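Local coordinates for protein endo-beta-N-acetylglucosaminidase F1 (Bacteroides thetaiotaomicron VPI-5482, PDB 6TCV) that probably hydrolyses high-mannose N-glycans by cutting between the two N-acetylglucosamine residues of their core, and is held here in complex with a Man9GlcNAc2-Asn substrate, at residues Ile206-Glu211 / Asp253-Ala258; Gln263-Phe268 / Ala310-Glu315; Ala287-Asn292 / Phe328-Met333; Ser305-Ala310 / Tyr334-Val339. The protein carries 2 engineered substitutions. All coordinates share one frame; numbering follows the deposited sequence. Where two conformers were deposited one is given.

Contact 1 of 4, residues Ile206-Glu211 / Asp253-Ala258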
# COMPACT_ATOMS: atom_id res chain seq x y z
N ILE A 206 -11.06 -5.55 12.98
CA ILE A 206 -10.83 -5.03 14.34
C ILE A 206 -12.00 -5.48 15.20
O ILE A 206 -13.18 -5.29 14.81
CB ILE A 206 -10.60 -3.52 14.37
CG1 ILE A 206 -10.26 -3.10 15.80
CG2 ILE A 206 -11.77 -2.71 13.80
CD1 ILE A 206 -9.71 -1.67 15.92
N ASN A 207 -11.70 -6.05 16.37
CA ASN A 207 -12.72 -6.49 17.31
C ASN A 207 -12.17 -6.27 18.71
O ASN A 207 -10.96 -6.08 18.92
CB ASN A 207 -13.05 -7.96 17.14
CG ASN A 207 -14.01 -8.19 16.01
OD1 ASN A 207 -13.63 -8.65 14.92
ND2 ASN A 207 -15.28 -7.88 16.25
N TYR A 208 -13.08 -6.24 19.70
CA TYR A 208 -12.62 -6.08 21.08
C TYR A 208 -12.22 -7.47 21.58
O TYR A 208 -12.99 -8.43 21.44
CB TYR A 208 -13.74 -5.54 21.97
CG TYR A 208 -13.23 -5.02 23.27
CD1 TYR A 208 -12.32 -3.98 23.26
CD2 TYR A 208 -13.55 -5.57 24.51
CE1 TYR A 208 -11.78 -3.45 24.40
CE2 TYR A 208 -13.00 -5.03 25.68
CZ TYR A 208 -12.09 -3.98 25.58
OH TYR A 208 -11.53 -3.41 26.75
N ASP A 209 -11.07 -7.57 22.23
CA ASP A 209 -10.65 -8.82 22.89
C ASP A 209 -10.99 -8.59 24.35
O ASP A 209 -10.26 -7.95 25.11
CB ASP A 209 -9.14 -8.98 22.69
CG ASP A 209 -8.60 -10.26 23.26
OD1 ASP A 209 -7.47 -10.62 22.82
OD2 ASP A 209 -9.24 -10.85 24.13
N ALA A 210 -12.12 -9.16 24.75
CA ALA A 210 -12.59 -8.92 26.11
C ALA A 210 -11.66 -9.50 27.17
O ALA A 210 -11.53 -8.95 28.26
CB ALA A 210 -14.01 -9.51 26.29
N GLU A 211 -11.02 -10.63 26.83
CA GLU A 211 -10.17 -11.31 27.79
C GLU A 211 -8.86 -10.56 28.02
O GLU A 211 -8.29 -10.69 29.10
CB GLU A 211 -9.87 -12.73 27.34
CG GLU A 211 -10.99 -13.71 27.31
CD GLU A 211 -10.52 -15.03 26.59
OE1 GLU A 211 -10.70 -15.12 25.32
OE2 GLU A 211 -9.88 -15.89 27.26
N ASP A 253 -18.73 -4.50 16.76
CA ASP A 253 -18.61 -4.33 18.21
C ASP A 253 -18.15 -2.90 18.48
O ASP A 253 -18.12 -2.06 17.58
CB ASP A 253 -17.80 -5.46 18.89
CG ASP A 253 -16.31 -5.41 18.64
OD1 ASP A 253 -15.70 -6.51 18.85
OD2 ASP A 253 -15.72 -4.38 18.30
N ILE A 254 -17.78 -2.62 19.74
CA ILE A 254 -17.42 -1.28 20.18
C ILE A 254 -16.15 -0.74 19.57
O ILE A 254 -15.89 0.47 19.68
CB ILE A 254 -17.31 -1.20 21.73
CG1 ILE A 254 -16.24 -2.19 22.22
CG2 ILE A 254 -18.70 -1.36 22.37
CD1 ILE A 254 -15.98 -2.08 23.73
N THR A 255 -15.34 -1.58 18.91
CA THR A 255 -14.09 -1.12 18.31
C THR A 255 -14.31 -0.70 16.84
O THR A 255 -15.18 -1.22 16.14
CB THR A 255 -12.98 -2.18 18.37
OG1 THR A 255 -13.33 -3.30 17.53
CG2 THR A 255 -12.66 -2.61 19.78
N GLY A 256 -13.47 0.21 16.37
CA GLY A 256 -13.51 0.64 14.99
C GLY A 256 -12.25 1.41 14.66
O GLY A 256 -11.57 1.95 15.55
N LEU A 257 -11.97 1.48 13.35
CA LEU A 257 -10.74 2.08 12.86
C LEU A 257 -10.73 3.58 12.94
O LEU A 257 -9.65 4.17 12.82
CB LEU A 257 -10.51 1.63 11.41
CG LEU A 257 -10.48 0.11 11.26
CD1 LEU A 257 -10.49 -0.28 9.75
CD2 LEU A 257 -9.25 -0.51 11.91
N ALA A 258 -11.88 4.23 13.16
CA ALA A 258 -11.97 5.69 13.30
C ALA A 258 -12.43 6.05 14.71
O ALA A 258 -12.91 7.17 14.93
CB ALA A 258 -12.89 6.29 12.24
O HOH W 1 -15.62 -3.86 15.14
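An Asx turn at Asp-253, in the loop that follows strand 243-249 of the central barrel, grips the end of strand 198-209 at Asn-207 and Tyr-208. A chi1 of 73° sets CG of Asp-253 between its own N and carbonyl carbon, folding the carboxylate back toward Thr-255 N. OD1 of Asp-253 takes the backbone N of Tyr-208 at 2.8 Å, an almost straight bond (171°) arriving on the syn side and tilted somewhat out of the carboxylate plane. From the opposite face, ND2 of Asn-207 comes down on the same OD1 at 3.0 Å, steeply out of that plane; OD1 of Asn-207 is meanwhile held by ND2 of Asn-251. OD2 of Asp-253 closes the Asx turn on the N of Thr-255 at 2.9 Å and uses its syn lone pair for OG1 of Thr-255 at 2.7 Å. Four donors thus fix both the position and the rotation of this carboxylate.

Packing extends the grip in both directions. CD1 of Ile-254 sits over a face of the Tyr-208 ring in a CH-pi contact, 4.2 Å from the centroid, while CG2 of Thr-255 meets the ring edge near its plane. The hydroxyl of Tyr-208 is bonded to Asn-298. Further along, CG2 of Ile-206 touches CD2 of Leu-257 at 3.8 Å, the two chains lying side by side but pointing opposite ways. Ile-206 and Leu-257 both rest on Phe-268 of helix 262-278, Leu-257 also reaches Leu-312 of helix 306-319, and Pro-215 of strand 214-218 packs against Ile-206 and Thr-255.

Contact 2 of 4, residues Gln263-Phe268 / Ala310-Glu315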
# COMPACT_ATOMS: atom_id res chain seq x y z
N GLN A 263 -3.77 6.36 22.51
CA GLN A 263 -3.04 5.15 22.92
C GLN A 263 -3.60 3.91 22.24
O GLN A 263 -2.86 3.00 21.88
CB GLN A 263 -2.99 4.99 24.42
CG GLN A 263 -1.98 3.93 24.88
CD GLN A 263 -0.54 4.29 24.47
OE1 GLN A 263 -0.08 5.40 24.75
NE2 GLN A 263 0.17 3.37 23.90
N GLY A 264 -4.94 3.81 22.14
CA GLY A 264 -5.51 2.66 21.47
C GLY A 264 -5.05 2.55 20.02
O GLY A 264 -4.78 1.46 19.52
N ALA A 265 -4.94 3.70 19.34
CA ALA A 265 -4.48 3.73 17.95
C ALA A 265 -3.01 3.40 17.85
O ALA A 265 -2.60 2.67 16.93
CB ALA A 265 -4.75 5.11 17.38
N LYS A 266 -2.19 3.91 18.77
CA LYS A 266 -0.79 3.52 18.75
C LYS A 266 -0.64 2.01 18.87
O LYS A 266 0.14 1.38 18.13
CB LYS A 266 -0.05 4.20 19.90
CG LYS A 266 0.19 5.70 19.69
CD LYS A 266 0.90 6.34 20.86
CE LYS A 266 1.15 7.82 20.61
NZ LYS A 266 1.57 8.53 21.83
N ASP A 267 -1.34 1.41 19.83
CA ASP A 267 -1.17 -0.03 20.04
C ASP A 267 -1.71 -0.82 18.86
O ASP A 267 -1.09 -1.78 18.42
CB ASP A 267 -1.83 -0.49 21.34
CG ASP A 267 -1.21 0.13 22.55
OD1 ASP A 267 -0.13 0.69 22.53
OD2 ASP A 267 -1.71 -0.28 23.69
N PHE A 268 -2.88 -0.43 18.33
CA PHE A 268 -3.44 -1.20 17.23
C PHE A 268 -2.56 -1.06 15.99
O PHE A 268 -2.32 -2.06 15.29
CB PHE A 268 -4.88 -0.74 16.96
CG PHE A 268 -5.59 -1.58 15.96
CD1 PHE A 268 -5.99 -2.88 16.27
CD2 PHE A 268 -5.77 -1.13 14.67
CE1 PHE A 268 -6.62 -3.65 15.30
CE2 PHE A 268 -6.37 -1.89 13.73
CZ PHE A 268 -6.78 -3.16 14.06
N ALA A 310 -7.14 9.43 11.33
CA ALA A 310 -5.83 9.93 10.89
C ALA A 310 -4.75 9.54 11.89
O ALA A 310 -3.65 9.16 11.49
CB ALA A 310 -5.89 11.45 10.70
N ARG A 311 -5.04 9.65 13.18
CA ARG A 311 -4.08 9.19 14.18
C ARG A 311 -3.66 7.74 13.94
O ARG A 311 -2.47 7.40 13.95
CB ARG A 311 -4.65 9.38 15.59
CG ARG A 311 -3.83 8.65 16.72
CD ARG A 311 -2.44 9.25 16.89
NE ARG A 311 -2.52 10.65 17.33
CZ ARG A 311 -1.47 11.43 17.44
NH1 ARG A 311 -0.25 11.01 17.18
NH2 ARG A 311 -1.64 12.72 17.76
N LEU A 312 -4.62 6.87 13.67
CA LEU A 312 -4.29 5.48 13.40
C LEU A 312 -3.43 5.35 12.16
O LEU A 312 -2.43 4.61 12.15
CB LEU A 312 -5.58 4.61 13.25
CG LEU A 312 -5.33 3.16 12.81
CD1 LEU A 312 -4.47 2.43 13.85
CD2 LEU A 312 -6.64 2.44 12.54
N CYS A 313 -3.76 6.07 11.09
CA CYS A 313 -2.95 5.97 9.88
C CYS A 313 -1.52 6.44 10.12
O CYS A 313 -0.56 5.78 9.69
CB CYS A 313 -3.60 6.78 8.75
SG CYS A 313 -5.18 6.08 8.18
N TYR A 314 -1.37 7.58 10.79
CA TYR A 314 -0.07 8.14 11.10
C TYR A 314 0.74 7.16 11.93
O TYR A 314 1.91 6.91 11.63
CB TYR A 314 -0.26 9.46 11.86
CG TYR A 314 1.00 9.98 12.47
CD1 TYR A 314 1.95 10.64 11.68
CD2 TYR A 314 1.25 9.81 13.81
CE1 TYR A 314 3.16 11.11 12.26
CE2 TYR A 314 2.43 10.29 14.38
CZ TYR A 314 3.36 10.95 13.59
OH TYR A 314 4.53 11.42 14.16
N GLU A 315 0.16 6.61 13.00
CA GLU A 315 0.89 5.69 13.85
C GLU A 315 1.24 4.42 13.11
O GLU A 315 2.28 3.82 13.37
CB GLU A 315 0.11 5.39 15.14
CG GLU A 315 -0.12 6.59 16.02
CD GLU A 315 1.12 7.21 16.61
OE1 GLU A 315 2.22 6.55 16.60
OE2 GLU A 315 1.02 8.36 17.11
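Helices 263-268 and 310-315 run in the same general direction, their axes 8.4 Å apart at closest and crossing at -37°, with the CA atoms of Ala-265 and Leu-312 only 4.9 Å from each other. At this point the side chain is a single methyl, CB of Ala-265, 3.7 Å from CG of Arg-311 and near CA of Leu-312. With CG anti to its amide N (chi1 174°), Leu-312 sends CD1 across the groove to the carbonyl O of Ala-265, and the same methyl meets the Phe-268 ring edge-on, in its plane, 3.9 Å from CD2.

Beside this apolar patch the extended Lys-266 chain passes obliquely over the bent Glu-315, its methylenes against the carboxylate (CG to CD 3.6 Å, CE to OE2 3.5 Å), while NZ, 4.8 Å from OE2, makes no ion pair with it. The carboxylate's stronger partner is Arg-311, one turn earlier: NH1 makes a salt bridge to OE2 at 2.9 Å, and NH1 has a second anion in Asp-340. With Ala-265, Leu-312 and Phe-268 buried, the contact packs two neighbouring helices in the outer layer of a (beta/alpha)8 barrel, those following strands 243-249 and 283-287.

Contact 3 of 4, residues Ala287-Asn292 / Phe328-Met333. Engineered in segment 287-292: Ala-287 (natural residue Asp), Leu-289 (natural residue Glu). With NAG (2-acetamido-2-deoxy-beta-D-glucopyranose), chain B; NAG (2-acetamido-2-deoxy-beta-D-glucopyranose), chain C; MAN (alpha-D-mannopyranose), chain D; BMA (beta-D-mannopyranose), chain E.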
# COMPACT_ATOMS: atom_id res chain seq x y z
N ALA A 287 -10.66 0.12 6.19
CA ALA A 287 -12.03 0.35 5.77
C ALA A 287 -12.93 0.47 6.99
O ALA A 287 -13.18 -0.52 7.71
CB ALA A 287 -12.46 -0.78 4.83
N ASP A 288 -13.38 1.69 7.24
CA ASP A 288 -14.20 2.02 8.41
C ASP A 288 -15.66 1.76 8.13
O ASP A 288 -16.41 2.66 7.78
CB ASP A 288 -14.00 3.47 8.85
CG ASP A 288 -14.93 3.86 9.99
OD1 ASP A 288 -15.22 2.99 10.87
OD2 ASP A 288 -15.35 5.02 10.06
N LEU A 289 -16.05 0.48 8.23
CA LEU A 289 -17.44 0.03 8.12
C LEU A 289 -17.74 -0.98 9.21
O LEU A 289 -16.86 -1.69 9.66
CB LEU A 289 -17.74 -0.64 6.74
CG LEU A 289 -17.66 0.28 5.55
CD1 LEU A 289 -16.28 0.35 4.97
CD2 LEU A 289 -18.62 -0.16 4.45
N TYR A 290 -18.99 -1.00 9.63
CA TYR A 290 -19.63 -2.12 10.36
C TYR A 290 -19.33 -2.03 11.86
O TYR A 290 -19.76 -2.92 12.61
CB TYR A 290 -19.33 -3.57 9.86
CG TYR A 290 -19.53 -3.61 8.35
CD1 TYR A 290 -20.76 -3.26 7.77
CD2 TYR A 290 -18.52 -4.05 7.51
CE1 TYR A 290 -20.91 -3.20 6.38
CE2 TYR A 290 -18.71 -4.04 6.14
CZ TYR A 290 -19.88 -3.61 5.60
OH TYR A 290 -20.02 -3.56 4.23
N SER A 291 -18.63 -1.00 12.34
CA SER A 291 -18.43 -0.88 13.78
C SER A 291 -19.71 -0.33 14.41
O SER A 291 -20.49 0.45 13.80
CB SER A 291 -17.25 0.06 14.05
OG SER A 291 -16.02 -0.52 13.64
N ASN A 292 -19.88 -0.66 15.69
CA ASN A 292 -20.96 -0.10 16.50
C ASN A 292 -20.44 1.09 17.28
O ASN A 292 -19.26 1.44 17.20
CB ASN A 292 -21.57 -1.17 17.41
CG ASN A 292 -22.17 -2.32 16.65
OD1 ASN A 292 -22.58 -2.16 15.49
ND2 ASN A 292 -22.33 -3.44 17.30
N PHE A 328 -9.70 3.14 2.36
CA PHE A 328 -10.97 3.32 1.63
C PHE A 328 -11.64 4.58 2.14
O PHE A 328 -11.78 4.76 3.35
CB PHE A 328 -11.80 2.07 1.88
CG PHE A 328 -13.11 1.99 1.13
CD1 PHE A 328 -13.20 2.19 -0.23
CD2 PHE A 328 -14.28 1.66 1.80
CE1 PHE A 328 -14.41 2.04 -0.89
CE2 PHE A 328 -15.50 1.53 1.14
CZ PHE A 328 -15.57 1.71 -0.21
N ASP A 329 -11.98 5.50 1.24
CA ASP A 329 -12.63 6.73 1.63
C ASP A 329 -14.13 6.53 1.86
O ASP A 329 -14.95 6.63 0.94
CB ASP A 329 -12.37 7.82 0.61
CG ASP A 329 -12.95 9.15 1.02
OD1 ASP A 329 -13.40 9.30 2.17
OD2 ASP A 329 -12.98 10.07 0.18
N TRP A 330 -14.49 6.12 3.07
CA TRP A 330 -15.87 5.83 3.45
C TRP A 330 -15.93 5.97 4.97
O TRP A 330 -14.93 5.73 5.66
CB TRP A 330 -16.27 4.40 3.03
CG TRP A 330 -17.72 4.17 3.10
CD1 TRP A 330 -18.43 3.42 4.01
CD2 TRP A 330 -18.68 4.65 2.15
NE1 TRP A 330 -19.78 3.48 3.69
CE2 TRP A 330 -19.96 4.20 2.55
CE3 TRP A 330 -18.58 5.42 0.99
CZ2 TRP A 330 -21.13 4.51 1.82
CZ3 TRP A 330 -19.73 5.77 0.31
CH2 TRP A 330 -20.97 5.27 0.69
N GLY A 331 -17.10 6.27 5.53
CA GLY A 331 -17.18 6.43 6.98
C GLY A 331 -16.32 7.60 7.40
O GLY A 331 -16.24 8.61 6.71
N GLN A 332 -15.60 7.41 8.49
CA GLN A 332 -14.77 8.45 9.07
C GLN A 332 -13.29 8.21 8.81
O GLN A 332 -12.45 8.78 9.51
CB GLN A 332 -15.03 8.52 10.57
CG GLN A 332 -16.26 9.31 10.96
CD GLN A 332 -17.55 8.86 10.30
OE1 GLN A 332 -18.06 7.77 10.56
NE2 GLN A 332 -18.09 9.71 9.44
N MET A 333 -12.94 7.41 7.81
CA MET A 333 -11.57 6.94 7.67
C MET A 333 -10.59 7.96 7.10
O MET A 333 -9.38 7.79 7.27
CB MET A 333 -11.51 5.66 6.78
CG MET A 333 -10.25 4.84 7.01
SD MET A 333 -10.20 4.14 8.69
CE MET A 333 -8.52 4.59 9.21
C1 NAG B . -18.52 -1.73 0.72
C2 NAG B . -17.39 -2.49 1.39
C3 NAG B . -17.67 -3.98 1.59
C4 NAG B . -18.95 -4.39 0.89
C5 NAG B . -18.92 -3.81 -0.52
C6 NAG B . -20.07 -4.27 -1.40
C7 NAG B . -15.00 -1.92 1.22
C8 NAG B . -13.85 -1.71 0.26
N2 NAG B . -16.15 -2.29 0.66
O3 NAG B . -17.78 -4.26 2.99
O4 NAG B . -18.97 -5.82 0.81
O5 NAG B . -19.00 -2.37 -0.47
O6 NAG B . -20.04 -3.60 -2.62
O7 NAG B . -14.90 -1.76 2.44
C1 NAG C . -23.05 0.63 1.80
C2 NAG C . -23.14 -0.87 1.97
C3 NAG C . -21.76 -1.44 2.29
C4 NAG C . -20.77 -0.97 1.25
C5 NAG C . -20.74 0.55 1.28
C6 NAG C . -19.68 1.18 0.41
C7 NAG C . -25.30 -1.51 2.93
C8 NAG C . -26.10 -1.62 4.20
N2 NAG C . -24.04 -1.18 3.07
O3 NAG C . -21.89 -2.86 2.33
O4 NAG C . -19.53 -1.56 1.68
O5 NAG C . -22.03 0.99 0.86
O6 NAG C . -19.85 0.69 -0.94
O7 NAG C . -25.79 -1.72 1.82
C1 MAN D . -20.75 -6.99 6.50
C2 MAN D . -19.50 -7.67 7.05
C3 MAN D . -19.59 -9.17 6.82
C4 MAN D . -20.83 -9.73 7.50
C5 MAN D . -22.06 -8.95 7.03
C6 MAN D . -23.31 -9.36 7.77
O2 MAN D . -19.39 -7.38 8.43
O3 MAN D . -18.42 -9.75 7.44
O4 MAN D . -21.04 -11.12 7.27
O5 MAN D . -21.89 -7.53 7.18
O6 MAN D . -23.08 -9.14 9.17
C1 BMA E . -20.19 -6.43 1.16
C2 BMA E . -20.13 -7.90 0.80
C3 BMA E . -21.41 -8.60 1.20
C4 BMA E . -21.75 -8.30 2.66
C5 BMA E . -21.68 -6.80 2.95
C6 BMA E . -21.83 -6.47 4.42
O2 BMA E . -19.04 -8.49 1.54
O3 BMA E . -21.33 -10.02 1.11
O4 BMA E . -23.09 -8.71 2.98
O5 BMA E . -20.40 -6.29 2.55
O6 BMA E . -20.81 -7.23 5.13
O HOH W 2 -13.44 3.43 5.10
O HOH W 3 -17.18 5.65 11.92
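CG of Asp-288 stands opposite its own amide nitrogen (chi1 175°), which carries the carboxylate over to the type II' turn Trp-330 to Met-333. There the anti lone pair of OD2 receives the backbone N of Gln-332 at 2.9 Å in a nearly straight bond (165°). A water joins the same OD2 to OE1 of Gln-332, so the two side chains are linked although their flat ends stand almost perpendicular. A second water ties the N of Asp-288 to the carbonyl oxygens of Phe-328 and Trp-330. CB of Asp-288 also packs on SD of Met-333.

The engineered Leu-289 crosses Trp-330 at about a right angle, CG 3.6 Å from CD1 of the indole, and its own CD1 meets the edge of the Phe-328 ring. These aromatic residues form a bed for the substrate. The N-acetyl methyl C8 of NAG (chain B) lies over the centre of the Phe-328 face, with C7 3.5 Å from CE2 of that ring. C6 of NAG (chain C) covers a face of Trp-330. Tyr-290, its ring sandwiched between CB of Leu-289 and C1 of the mannose, hydrogen-bonds through OH to O3 of NAG (chain B) at 2.7 Å and to O3 of NAG (chain C) at 2.8 Å.

CD2 of Leu-289 is 3.2 Å from O4 of NAG (chain C), the oxygen of the linkage that this class of enzyme cleaves. CB of the engineered Ala-287 is 3.6 Å from the acetamido O7 of NAG (chain B). Apolar groups thus replace the natural Glu and Asp here, consistent with the substrate being seen uncleaved.

Contact 4 of 4, residues Ser305-Ala310 / Tyr334-Val339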
# COMPACT_ATOMS: atom_id res chain seq x y z
N SER A 305 -14.24 9.76 14.68
CA SER A 305 -13.91 10.99 13.96
C SER A 305 -12.81 10.74 12.93
O SER A 305 -11.99 9.82 13.07
CB SER A 305 -13.46 12.10 14.91
OG SER A 305 -12.13 11.87 15.33
N THR A 306 -12.76 11.60 11.92
CA THR A 306 -11.64 11.58 10.99
C THR A 306 -10.32 11.88 11.70
O THR A 306 -9.29 11.37 11.27
CB THR A 306 -11.90 12.55 9.83
OG1 THR A 306 -12.24 13.82 10.36
CG2 THR A 306 -13.03 12.01 8.89
N ALA A 307 -10.31 12.61 12.80
CA ALA A 307 -9.06 12.85 13.51
C ALA A 307 -8.55 11.56 14.16
O ALA A 307 -7.35 11.26 14.11
CB ALA A 307 -9.22 13.92 14.60
N ALA A 308 -9.44 10.74 14.69
CA ALA A 308 -9.01 9.48 15.28
C ALA A 308 -8.51 8.53 14.21
O ALA A 308 -7.55 7.79 14.42
CB ALA A 308 -10.19 8.84 16.05
N ALA A 309 -9.18 8.50 13.06
CA ALA A 309 -8.73 7.70 11.94
C ALA A 309 -7.35 8.13 11.46
O ALA A 309 -6.48 7.29 11.19
CB ALA A 309 -9.74 7.79 10.80
N ALA A 310 -7.14 9.43 11.33
CA ALA A 310 -5.83 9.93 10.89
C ALA A 310 -4.75 9.54 11.89
O ALA A 310 -3.65 9.16 11.49
CB ALA A 310 -5.89 11.45 10.70
N TYR A 334 -11.08 8.99 6.40
CA TYR A 334 -10.23 9.87 5.61
C TYR A 334 -10.71 11.30 5.66
O TYR A 334 -11.90 11.54 5.57
CB TYR A 334 -10.25 9.42 4.15
CG TYR A 334 -9.35 10.17 3.20
CD1 TYR A 334 -7.95 10.06 3.26
CD2 TYR A 334 -9.89 10.96 2.22
CE1 TYR A 334 -7.13 10.69 2.35
CE2 TYR A 334 -9.07 11.65 1.29
CZ TYR A 334 -7.66 11.50 1.38
OH TYR A 334 -6.82 12.12 0.47
N GLY A 335 -9.78 12.23 5.75
CA GLY A 335 -10.12 13.64 5.64
C GLY A 335 -9.26 14.59 6.43
O GLY A 335 -9.16 15.75 6.02
N VAL A 336 -8.65 14.17 7.50
CA VAL A 336 -7.75 15.02 8.28
C VAL A 336 -6.35 14.91 7.72
O VAL A 336 -5.82 13.81 7.52
CB VAL A 336 -7.79 14.62 9.77
CG1 VAL A 336 -6.62 15.21 10.54
CG2 VAL A 336 -9.09 15.08 10.36
N ALA A 337 -5.72 16.05 7.48
CA ALA A 337 -4.54 16.09 6.63
C ALA A 337 -3.25 16.28 7.41
O ALA A 337 -2.16 16.27 6.80
CB ALA A 337 -4.70 17.25 5.64
N THR A 338 -3.32 16.38 8.74
CA THR A 338 -2.13 16.60 9.55
C THR A 338 -2.30 15.87 10.87
O THR A 338 -3.36 15.98 11.51
CB THR A 338 -1.94 18.10 9.80
OG1 THR A 338 -2.15 18.84 8.59
CG2 THR A 338 -0.53 18.38 10.24
N VAL A 339 -1.25 15.20 11.32
CA VAL A 339 -1.18 14.60 12.66
C VAL A 339 0.16 14.97 13.24
O VAL A 339 1.20 14.74 12.61
CB VAL A 339 -1.33 13.07 12.64
CG1 VAL A 339 -1.18 12.51 14.04
CG2 VAL A 339 -2.66 12.68 12.06
O HOH W 4 -8.85 11.40 8.56
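The first turn of helix 306-319 lies against the chain 334-339 as it leaves the strand 324-329 side of the barrel, with Thr-306 facing Tyr-334 and Ala-307 facing Val-336, each CA pair 5.8 Å apart. The motif on the helical side is an N-cap: OG of Ser-305 accepts from the N of Ala-308 at 3.0 Å. On the other side, residues 338-339 form a short strand paired antiparallel with 342-343, so a small excursion of the chain folds back over a helix of the (beta/alpha)8 barrel.

Val-336 is the centre of the packing. Its CG1 stands anti to the backbone N (chi1 165°), which turns CG2 toward the start of the helix, where it touches OG1 of Thr-306 at 3.4 Å and also borders the N of Ala-307. The Thr-306 methyl CG2 instead approaches the carbonyl O of Tyr-334 at 3.5 Å. One turn on, CB of Ala-310 fits between two valines, 3.8 Å from CB of Val-336 and 3.7 Å from CG2 of Val-339. Val-339 also touches Arg-311 and Tyr-314 of the same helix, whereas the Tyr-334 ring turns off to meet Tyr-360 edge-to-face, its OH bonded to that residue's carbonyl. No direct hydrogen bond crosses the interface; a water bridges it, donating to the carbonyl O of Thr-306 at 2.7 Å and accepting from the N of Val-336.

The four contacts tie the loops around the sugar site to the helices behind them. Contact 3 holds the substrate itself, and contact 1 adjoins it, their centres 13 Å apart: Asp-253 O lies 2.9 Å from Asn-292 N, probably a hydrogen bond, and Thr-255 O is paired with Ser-291 OG. Leu-257 and Ile-206 of contact 1 press on Phe-268 of contact 2, whose side chain is about 12 Å from a bound mannose. Contacts 2 and 4 share Ala-310 and helix 306-319. Contact 4 meets contact 3 where Gln-332 O packs on Ala-309 CB, and contact 1 where Ala-258 O approaches Ser-305 N at 2.9 Å.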